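Local coordinates for TetR family transcriptional repressor LfrR (Mycobacterium smegmatis, PDB 2V57), which represses transcription of the lfrRA efflux-pump operon by binding directly to the promoter region upstream of lfrR, at residues 160-165 and 170-175; 91-96 and 175-180; 87-92 and 131-136. One frame throughout, in Å; residues are numbered along the deposited sequence. Where two conformers were deposited one is given.

Interaction 1: residues 160-165 and 170-175; sequences YEAAKD and HQIVDA
The end of one branched side chain, the CD1 methyl of Ile172, settles on the backbone of helix 147-164 where Ala162 and Ala163 follow each other. CD1 lies 3.6 Å from the CB of Ala163 and equally near that residue's backbone N, while the CB of Ala162 stands 4.1 Å from the same methyl and flanks its CG1. The small side chains of Ala162 and Ala163 let the methyl reach the backbone, with the CA atoms of Ala162 and Ile172 7.3 Å apart. Ile172 reaches across because its longer branch runs out extended (chi2 171°), placing CD1 well beyond CG2. The contact belongs to a helical hairpin: helix 147-164 ends, Asp165 leaves helical geometry, and after a short connection helix 169-182 sets off, these being the last two helices of the TetR-type regulatory domain. Met167, in that connection, packs on both Ala162 and Ile172. Further out, Leu97 of helix 85-97 also touches Ile172, and the OH of Tyr160 is hydrogen-bonded to the backbone O of Gln96. On the dimer side, Asp165 OD2 forms a salt bridge with Arg150 of the second subunit, and that arginine also packs on Ala162.

Interaction 2: residues 91-96 and 175-180; sequences RVVESQ and AIMTSL
Val93 presents both of its methyls to helix 169-182, where Ile176 meets the two and Met177 and Leu180 meet one. Its CG1, placed anti to the backbone N (chi1 172°), lies 3.9 Å from CG2 of Ile176; the two side chains run past each other in opposite senses, and Val93 CG1 is also 4.1 Å from Ile176 CD1. The other methyl, CG2, meets the sulfur of Met177, with 3.9 Å between Val93 CG2 and Met177 SD. Met177 approaches at a slant, its chain folded at both chi2 and chi3, which brings SD back alongside the valine. Leu180, one turn on from Ile176, adds a looser touch through CD1, 4.2 Å from Val93 CG2. A single valine is thus held among three side chains of the opposing helix. Behind this apolar surface, Ser179 OG bonds to Ala175 O from the face of the carbonyl opposite to that used by Ser179 N, and the same hydroxyl is bonded to Trp147 NE1 of the second subunit. The helix segments cross at 127°, with axes 10.6 Å apart at closest approach. This is interhelical core packing of the all-helical TetR regulatory domain, in which the last two helices, here including helix 169-182, typically build the dimer interface.

Interaction 3: residues 87-92 and 131-136; sequences AALRRV and EVLNRA
Helix 128-134 is a short element of the regulatory domain, and its last turn rests on the middle of helix 85-97 through Leu89, Val132 and Leu133. The CD1 methyl of Leu89 does most of the touching: it lies 3.9 Å from CD2 of Leu133 and 4.1 Å from CG1 of Val132, so one leucine branch bridges two consecutive residues. Leu89 leaves its helix beside the other segment rather than straight at it, and its CG, anti to the backbone N (chi1 180°), carries CD1 over to them. Both partners meet it at a slant. One turn further along, Val92 adds a wider contact, its CG2 4.3 Å from the same CG1 of Val132, and Pro80 packs on both valines. The contact is thus wholly apolar, a helix-to-helix join of the kind that builds the all-helical, ligand-responsive half of TetR-family repressors, whose DNA-binding half is the separate helix-turn-helix region. Beyond it, Ile185 of the second subunit packs on Leu89 and on Leu133, bringing the dimer partner to the edge of the join. Just past the end of helix 128-134, Arg135 turns back to Glu131 in a salt bridge in which OE1 of Glu131 takes both NE and NH2, but this is seen in one of two conformers of the arginine and is therefore doubtful. On helix 85-97, the guanidinium group of Arg91 is bonded within the same chain, its NE to Ala78 O and its NH2 to Ser82 O and Asp79 O.

Overall arrangement
Two helices tie the three contacts together: helix 85-97 serves interactions 2 and 3, whose centres lie about 9 Å apart, and helix 169-182 serves interactions 1 and 2, about 10 Å apart. Met177 links interactions 2 and 3 directly, its SD being 3.8 Å from Leu89 CG. Interactions 1 and 3 are farther separated, about 18 Å between centres, yet a salt bridge spans them, Arg90 NH2 lying 2.6 Å from Asp174 OD1. Along the chain, interaction 1 is nested within the loop that interaction 2 closes. All three touch the second subunit, and all lie beyond the helix-turn-helix of residues 34-53 in sequence.

Interaction 1: residues 160-165 and 170-175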
loop_
_atom_site.group_PDB
_atom_site.type_symbol
_atom_site.label_atom_id
_atom_site.label_comp_id
_atom_site.label_asym_id
_atom_site.label_seq_id
_atom_site.Cartn_x
_atom_site.Cartn_y
_atom_site.Cartn_z
ATOM N N TYR B 160 -1.443 1.027 10.209
ATOM C CA TYR B 160 -1.583 2.489 10.141
ATOM C C TYR B 160 -3.018 2.902 9.836
ATOM O O TYR B 160 -3.504 3.916 10.346
ATOM C CB TYR B 160 -0.655 3.124 9.105
ATOM C CG TYR B 160 0.800 2.770 9.272
ATOM C CD1 TYR B 160 1.500 3.123 10.422
ATOM C CD2 TYR B 160 1.478 2.096 8.268
ATOM C CE1 TYR B 160 2.829 2.797 10.564
ATOM C CE2 TYR B 160 2.801 1.759 8.404
ATOM C CZ TYR B 160 3.474 2.105 9.558
ATOM O OH TYR B 160 4.799 1.772 9.687
ATOM N N GLU B 161 -3.687 2.136 8.981
ATOM C CA GLU B 161 -5.068 2.438 8.612
ATOM C C GLU B 161 -5.980 2.273 9.811
ATOM O O GLU B 161 -6.838 3.121 10.070
ATOM C CB GLU B 161 -5.551 1.526 7.482
ATOM C CG GLU B 161 -4.654 1.492 6.264
ATOM C CD GLU B 161 -5.034 2.513 5.226
ATOM O OE1 GLU B 161 -5.386 3.648 5.612
ATOM O OE2 GLU B 161 -4.984 2.175 4.020
ATOM N N ALA B 162 -5.809 1.169 10.533
ATOM C CA ALA B 162 -6.618 0.901 11.714
ATOM C C ALA B 162 -6.437 2.018 12.741
ATOM O O ALA B 162 -7.380 2.393 13.443
ATOM C CB ALA B 162 -6.249 -0.445 12.323
ATOM N N ALA B 163 -5.224 2.550 12.799
ATOM C CA ALA B 163 -4.873 3.607 13.745
ATOM C C ALA B 163 -5.538 4.934 13.394
ATOM O O ALA B 163 -5.931 5.683 14.279
ATOM C CB ALA B 163 -3.392 3.776 13.807
ATOM N N LYS B 164 -5.641 5.236 12.105
ATOM C CA LYS B 164 -6.401 6.404 11.681
ATOM C C LYS B 164 -7.881 6.207 12.025
ATOM O O LYS B 164 -8.611 7.176 12.242
ATOM C CB LYS B 164 -6.224 6.668 10.179
ATOM C CG LYS B 164 -4.782 6.841 9.737
ATOM C CD LYS B 164 -4.665 7.074 8.230
ATOM C CE LYS B 164 -4.544 8.557 7.904
ATOM N NZ LYS B 164 -4.017 8.793 6.529
ATOM N N ASP B 165 -8.314 4.948 12.088
ATOM C CA ASP B 165 -9.698 4.626 12.428
ATOM C C ASP B 165 -9.940 4.449 13.930
ATOM O O ASP B 165 -10.956 3.883 14.337
ATOM C CB ASP B 165 -10.167 3.372 11.688
ATOM C CG ASP B 165 -10.625 3.666 10.278
ATOM O OD1 ASP B 165 -10.855 4.851 9.955
ATOM O OD2 ASP B 165 -10.759 2.708 9.490
ATOM N N HIS B 170 -1.894 -0.614 21.318
ATOM C CA HIS B 170 -1.603 -1.935 21.871
ATOM C C HIS B 170 -2.363 -3.041 21.147
ATOM O O HIS B 170 -1.831 -4.137 20.952
ATOM C CB HIS B 170 -1.911 -1.987 23.369
ATOM C CG HIS B 170 -1.504 -3.272 24.023
ATOM N ND1 HIS B 170 -2.362 -4.341 24.162
ATOM C CD2 HIS B 170 -0.328 -3.660 24.574
ATOM C CE1 HIS B 170 -1.734 -5.333 24.770
ATOM N NE2 HIS B 170 -0.497 -4.945 25.032
ATOM N N GLN B 171 -3.600 -2.740 20.759
ATOM C CA GLN B 171 -4.482 -3.685 20.081
ATOM C C GLN B 171 -4.040 -3.955 18.639
ATOM O O GLN B 171 -4.140 -5.076 18.156
ATOM C CB GLN B 171 -5.910 -3.141 20.093
ATOM C CG GLN B 171 -7.005 -4.176 19.961
ATOM C CD GLN B 171 -8.375 -3.526 19.914
ATOM O OE1 GLN B 171 -8.491 -2.303 19.997
ATOM N NE2 GLN B 171 -9.414 -4.339 19.774
ATOM N N ILE B 172 -3.567 -2.919 17.952
ATOM C CA ILE B 172 -3.009 -3.075 16.624
ATOM C C ILE B 172 -1.763 -3.960 16.666
ATOM O O ILE B 172 -1.563 -4.816 15.803
ATOM C CB ILE B 172 -2.665 -1.698 15.994
ATOM C CG1 ILE B 172 -3.952 -0.890 15.793
ATOM C CG2 ILE B 172 -1.918 -1.872 14.664
ATOM C CD1 ILE B 172 -3.723 0.552 15.383
ATOM N N VAL B 173 -0.925 -3.756 17.672
ATOM C CA VAL B 173 0.283 -4.566 17.792
ATOM C C VAL B 173 -0.088 -6.036 18.018
ATOM O O VAL B 173 0.423 -6.924 17.333
ATOM C CB VAL B 173 1.223 -4.023 18.871
ATOM C CG1 VAL B 173 2.399 -4.968 19.099
ATOM C CG2 VAL B 173 1.720 -2.640 18.473
ATOM N N ASP B 174 -1.013 -6.291 18.937
ATOM C CA ASP B 174 -1.509 -7.653 19.149
ATOM C C ASP B 174 -2.052 -8.293 17.860
ATOM O O ASP B 174 -1.813 -9.464 17.599
ATOM C CB ASP B 174 -2.619 -7.683 20.199
ATOM C CG ASP B 174 -2.115 -7.400 21.606
ATOM O OD1 ASP B 174 -0.884 -7.261 21.812
ATOM O OD2 ASP B 174 -2.967 -7.310 22.508
ATOM N N ALA B 175 -2.823 -7.529 17.085
ATOM C CA ALA B 175 -3.433 -8.057 15.867
ATOM C C ALA B 175 -2.381 -8.349 14.810
ATOM O O ALA B 175 -2.412 -9.396 14.160
ATOM C CB ALA B 175 -4.493 -7.092 15.322
#

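Interaction 2: residues 91-96 and 175-180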
loop_
_atom_site.group_PDB
_atom_site.type_symbol
_atom_site.label_atom_id
_atom_site.label_comp_id
_atom_site.label_asym_id
_atom_site.label_seq_id
_atom_site.Cartn_x
_atom_site.Cartn_y
_atom_site.Cartn_z
ATOM N N ARG B 91 8.687 -5.832 19.676
ATOM C CA ARG B 91 9.397 -4.553 19.695
ATOM C C ARG B 91 9.613 -4.009 18.275
ATOM O O ARG B 91 9.478 -2.809 18.030
ATOM C CB ARG B 91 10.732 -4.685 20.421
ATOM C CG ARG B 91 10.608 -4.935 21.917
ATOM C CD ARG B 91 11.904 -4.644 22.638
ATOM N NE ARG B 91 13.024 -5.426 22.123
ATOM C CZ ARG B 91 13.307 -6.665 22.521
ATOM N NH1 ARG B 91 12.542 -7.254 23.431
ATOM N NH2 ARG B 91 14.352 -7.322 22.021
ATOM N N VAL B 92 9.938 -4.898 17.342
ATOM C CA VAL B 92 10.136 -4.493 15.953
ATOM C C VAL B 92 8.855 -3.947 15.342
ATOM O O VAL B 92 8.869 -2.890 14.698
ATOM C CB VAL B 92 10.697 -5.647 15.104
ATOM C CG1 VAL B 92 10.561 -5.341 13.614
ATOM C CG2 VAL B 92 12.163 -5.903 15.495
ATOM N N VAL B 93 7.751 -4.667 15.539
ATOM C CA VAL B 93 6.446 -4.202 15.085
ATOM C C VAL B 93 6.118 -2.818 15.659
ATOM O O VAL B 93 5.715 -1.908 14.927
ATOM C CB VAL B 93 5.316 -5.198 15.458
ATOM C CG1 VAL B 93 3.946 -4.585 15.150
ATOM C CG2 VAL B 93 5.492 -6.538 14.697
ATOM N N GLU B 94 6.288 -2.663 16.970
ATOM C CA GLU B 94 6.029 -1.368 17.603
ATOM C C GLU B 94 6.875 -0.268 16.993
ATOM O O GLU B 94 6.375 0.815 16.689
ATOM C CB GLU B 94 6.292 -1.445 19.113
ATOM C CG GLU B 94 5.268 -2.273 19.848
ATOM C CD GLU B 94 5.704 -2.637 21.250
ATOM O OE1 GLU B 94 6.909 -2.526 21.556
ATOM O OE2 GLU B 94 4.841 -3.046 22.051
ATOM N N SER B 95 8.162 -0.559 16.820
ATOM C CA SER B 95 9.110 0.410 16.291
ATOM C C SER B 95 8.650 0.952 14.940
ATOM O O SER B 95 8.740 2.153 14.697
ATOM C CB SER B 95 10.523 -0.193 16.194
ATOM O OG SER B 95 10.710 -0.993 15.020
ATOM N N GLN B 96 8.138 0.075 14.078
ATOM C CA GLN B 96 7.623 0.500 12.773
ATOM C C GLN B 96 6.230 1.136 12.839
ATOM O O GLN B 96 5.941 2.076 12.092
ATOM C CB GLN B 96 7.627 -0.669 11.773
ATOM C CG GLN B 96 8.993 -1.324 11.652
ATOM C CD GLN B 96 10.066 -0.374 11.130
ATOM O OE1 GLN B 96 9.956 0.156 10.026
ATOM N NE2 GLN B 96 11.113 -0.167 11.923
ATOM N N ALA B 175 -2.823 -7.529 17.085
ATOM C CA ALA B 175 -3.433 -8.057 15.867
ATOM C C ALA B 175 -2.381 -8.349 14.810
ATOM O O ALA B 175 -2.412 -9.396 14.160
ATOM C CB ALA B 175 -4.493 -7.092 15.322
ATOM N N ILE B 176 -1.442 -7.426 14.629
ATOM C CA ILE B 176 -0.379 -7.667 13.670
ATOM C C ILE B 176 0.396 -8.913 14.099
ATOM O O ILE B 176 0.660 -9.794 13.285
ATOM C CB ILE B 176 0.555 -6.466 13.529
ATOM C CG1 ILE B 176 -0.184 -5.310 12.836
ATOM C CG2 ILE B 176 1.819 -6.849 12.736
ATOM C CD1 ILE B 176 0.654 -4.011 12.817
ATOM N N MET B 177 0.735 -9.003 15.382
ATOM C CA MET B 177 1.479 -10.173 15.871
ATOM C C MET B 177 0.716 -11.477 15.604
ATOM O O MET B 177 1.290 -12.460 15.128
ATOM C CB MET B 177 1.817 -10.045 17.363
ATOM C CG MET B 177 2.907 -9.051 17.676
ATOM S SD MET B 177 4.511 -9.537 16.997
ATOM C CE MET B 177 4.904 -11.001 17.971
ATOM N N THR B 178 -0.582 -11.478 15.895
ATOM C CA THR B 178 -1.409 -12.672 15.687
ATOM C C THR B 178 -1.533 -13.029 14.202
ATOM O O THR B 178 -1.435 -14.194 13.825
ATOM C CB THR B 178 -2.790 -12.528 16.357
ATOM O OG1 THR B 178 -2.607 -12.212 17.742
ATOM C CG2 THR B 178 -3.587 -13.814 16.251
ATOM N N SER B 179 -1.711 -12.019 13.354
ATOM C CA SER B 179 -1.762 -12.236 11.914
ATOM C C SER B 179 -0.453 -12.823 11.354
ATOM O O SER B 179 -0.485 -13.696 10.486
ATOM C CB SER B 179 -2.092 -10.923 11.202
ATOM O OG SER B 179 -3.392 -10.500 11.544
ATOM N N LEU B 180 0.691 -12.333 11.833
ATOM C CA LEU B 180 1.974 -12.852 11.377
ATOM C C LEU B 180 2.142 -14.337 11.738
ATOM O O LEU B 180 2.630 -15.140 10.935
ATOM C CB LEU B 180 3.142 -12.038 11.980
ATOM C CG LEU B 180 3.347 -10.630 11.395
ATOM C CD1 LEU B 180 4.211 -9.748 12.313
ATOM C CD2 LEU B 180 3.934 -10.694 9.970
#

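Interaction 3: residues 87-92 and 131-136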
loop_
_atom_site.group_PDB
_atom_site.type_symbol
_atom_site.label_atom_id
_atom_site.label_comp_id
_atom_site.label_asym_id
_atom_site.label_seq_id
_atom_site.Cartn_x
_atom_site.Cartn_y
_atom_site.Cartn_z
ATOM N N ALA B 87 8.933 -11.523 21.995
ATOM C CA ALA B 87 9.009 -10.164 22.515
ATOM C C ALA B 87 9.852 -9.273 21.611
ATOM O O ALA B 87 9.538 -8.092 21.440
ATOM C CB ALA B 87 9.558 -10.158 23.932
ATOM N N ALA B 88 10.924 -9.829 21.043
ATOM C CA ALA B 88 11.760 -9.058 20.122
ATOM C C ALA B 88 10.975 -8.657 18.882
ATOM O O ALA B 88 11.027 -7.501 18.461
ATOM C CB ALA B 88 13.025 -9.831 19.743
ATOM N N LEU B 89 10.226 -9.604 18.312
ATOM C CA LEU B 89 9.400 -9.319 17.141
ATOM C C LEU B 89 8.361 -8.251 17.481
ATOM O O LEU B 89 8.103 -7.356 16.685
ATOM C CB LEU B 89 8.720 -10.593 16.619
ATOM C CG LEU B 89 7.819 -10.436 15.388
ATOM C CD1 LEU B 89 8.564 -9.765 14.231
ATOM C CD2 LEU B 89 7.201 -11.786 14.955
ATOM N N ARG B 90 7.766 -8.344 18.668
ATOM C CA ARG B 90 6.824 -7.318 19.099
ATOM C C ARG B 90 7.474 -5.927 19.139
ATOM O O ARG B 90 6.881 -4.950 18.670
ATOM C CB ARG B 90 6.209 -7.652 20.456
ATOM C CG ARG B 90 5.317 -6.538 20.989
ATOM C CD ARG B 90 4.599 -6.959 22.269
ATOM N NE ARG B 90 3.547 -7.918 21.958
ATOM C CZ ARG B 90 2.262 -7.596 21.855
ATOM N NH1 ARG B 90 1.875 -6.346 22.066
ATOM N NH2 ARG B 90 1.372 -8.528 21.545
ATOM N N ARG B 91 8.687 -5.832 19.676
ATOM C CA ARG B 91 9.397 -4.553 19.695
ATOM C C ARG B 91 9.613 -4.009 18.275
ATOM O O ARG B 91 9.478 -2.809 18.030
ATOM C CB ARG B 91 10.732 -4.685 20.421
ATOM C CG ARG B 91 10.608 -4.935 21.917
ATOM C CD ARG B 91 11.904 -4.644 22.638
ATOM N NE ARG B 91 13.024 -5.426 22.123
ATOM C CZ ARG B 91 13.307 -6.665 22.521
ATOM N NH1 ARG B 91 12.542 -7.254 23.431
ATOM N NH2 ARG B 91 14.352 -7.322 22.021
ATOM N N VAL B 92 9.938 -4.898 17.342
ATOM C CA VAL B 92 10.136 -4.493 15.953
ATOM C C VAL B 92 8.855 -3.947 15.342
ATOM O O VAL B 92 8.869 -2.890 14.698
ATOM C CB VAL B 92 10.697 -5.647 15.104
ATOM C CG1 VAL B 92 10.561 -5.341 13.614
ATOM C CG2 VAL B 92 12.163 -5.903 15.495
ATOM N N GLU B 131 15.253 -11.293 8.253
ATOM C CA GLU B 131 16.114 -12.047 9.166
ATOM C C GLU B 131 15.441 -12.201 10.508
ATOM O O GLU B 131 15.511 -13.269 11.126
ATOM C CB GLU B 131 17.482 -11.361 9.351
ATOM C CG GLU B 131 18.258 -11.242 8.074
ATOM C CD GLU B 131 18.670 -12.594 7.530
ATOM O OE1 GLU B 131 18.982 -13.497 8.338
ATOM O OE2 GLU B 131 18.671 -12.761 6.290
ATOM N N VAL B 132 14.801 -11.129 10.965
ATOM C CA VAL B 132 14.113 -11.138 12.249
ATOM C C VAL B 132 12.925 -12.110 12.227
ATOM O O VAL B 132 12.694 -12.832 13.196
ATOM C CB VAL B 132 13.612 -9.728 12.649
ATOM C CG1 VAL B 132 12.689 -9.815 13.872
ATOM C CG2 VAL B 132 14.794 -8.792 12.922
ATOM N N LEU B 133 12.189 -12.132 11.117
ATOM C CA LEU B 133 11.036 -13.029 10.978
ATOM C C LEU B 133 11.448 -14.498 10.866
ATOM O O LEU B 133 10.874 -15.380 11.516
ATOM C CB LEU B 133 10.200 -12.635 9.764
ATOM C CG LEU B 133 9.367 -11.376 9.977
ATOM C CD1 LEU B 133 8.962 -10.758 8.644
ATOM C CD2 LEU B 133 8.150 -11.672 10.863
ATOM N N ASN B 134 12.447 -14.751 10.033
ATOM C CA ASN B 134 12.924 -16.103 9.809
ATOM C C ASN B 134 13.563 -16.677 11.054
ATOM O O ASN B 134 13.473 -17.874 11.319
ATOM C CB ASN B 134 13.919 -16.138 8.658
ATOM C CG ASN B 134 13.260 -15.910 7.315
ATOM O OD1 ASN B 134 12.273 -15.180 7.204
ATOM N ND2 ASN B 134 13.801 -16.539 6.281
ATOM N N ARG B 135 14.201 -15.820 11.831
ATOM C CA ARG B 135 14.869 -16.328 13.007
ATOM C C ARG B 135 13.913 -16.375 14.210
ATOM O O ARG B 135 14.296 -16.754 15.313
ATOM C CB ARG B 135 16.191 -15.578 13.230
ATOM C CG ARG B 135 17.141 -15.780 12.030
ATOM C CD ARG B 135 18.319 -14.803 11.981
ATOM N NE ARG B 135 19.045 -14.939 10.722
ATOM C CZ ARG B 135 20.115 -15.710 10.541
ATOM N NH1 ARG B 135 20.630 -16.412 11.551
ATOM N NH2 ARG B 135 20.690 -15.763 9.347
ATOM N N ALA B 136 12.644 -16.055 13.962
ATOM C CA ALA B 136 11.611 -16.246 14.974
ATOM C C ALA B 136 10.677 -17.384 14.572
ATOM O O ALA B 136 9.664 -17.632 15.235
ATOM C CB ALA B 136 10.821 -14.975 15.183
#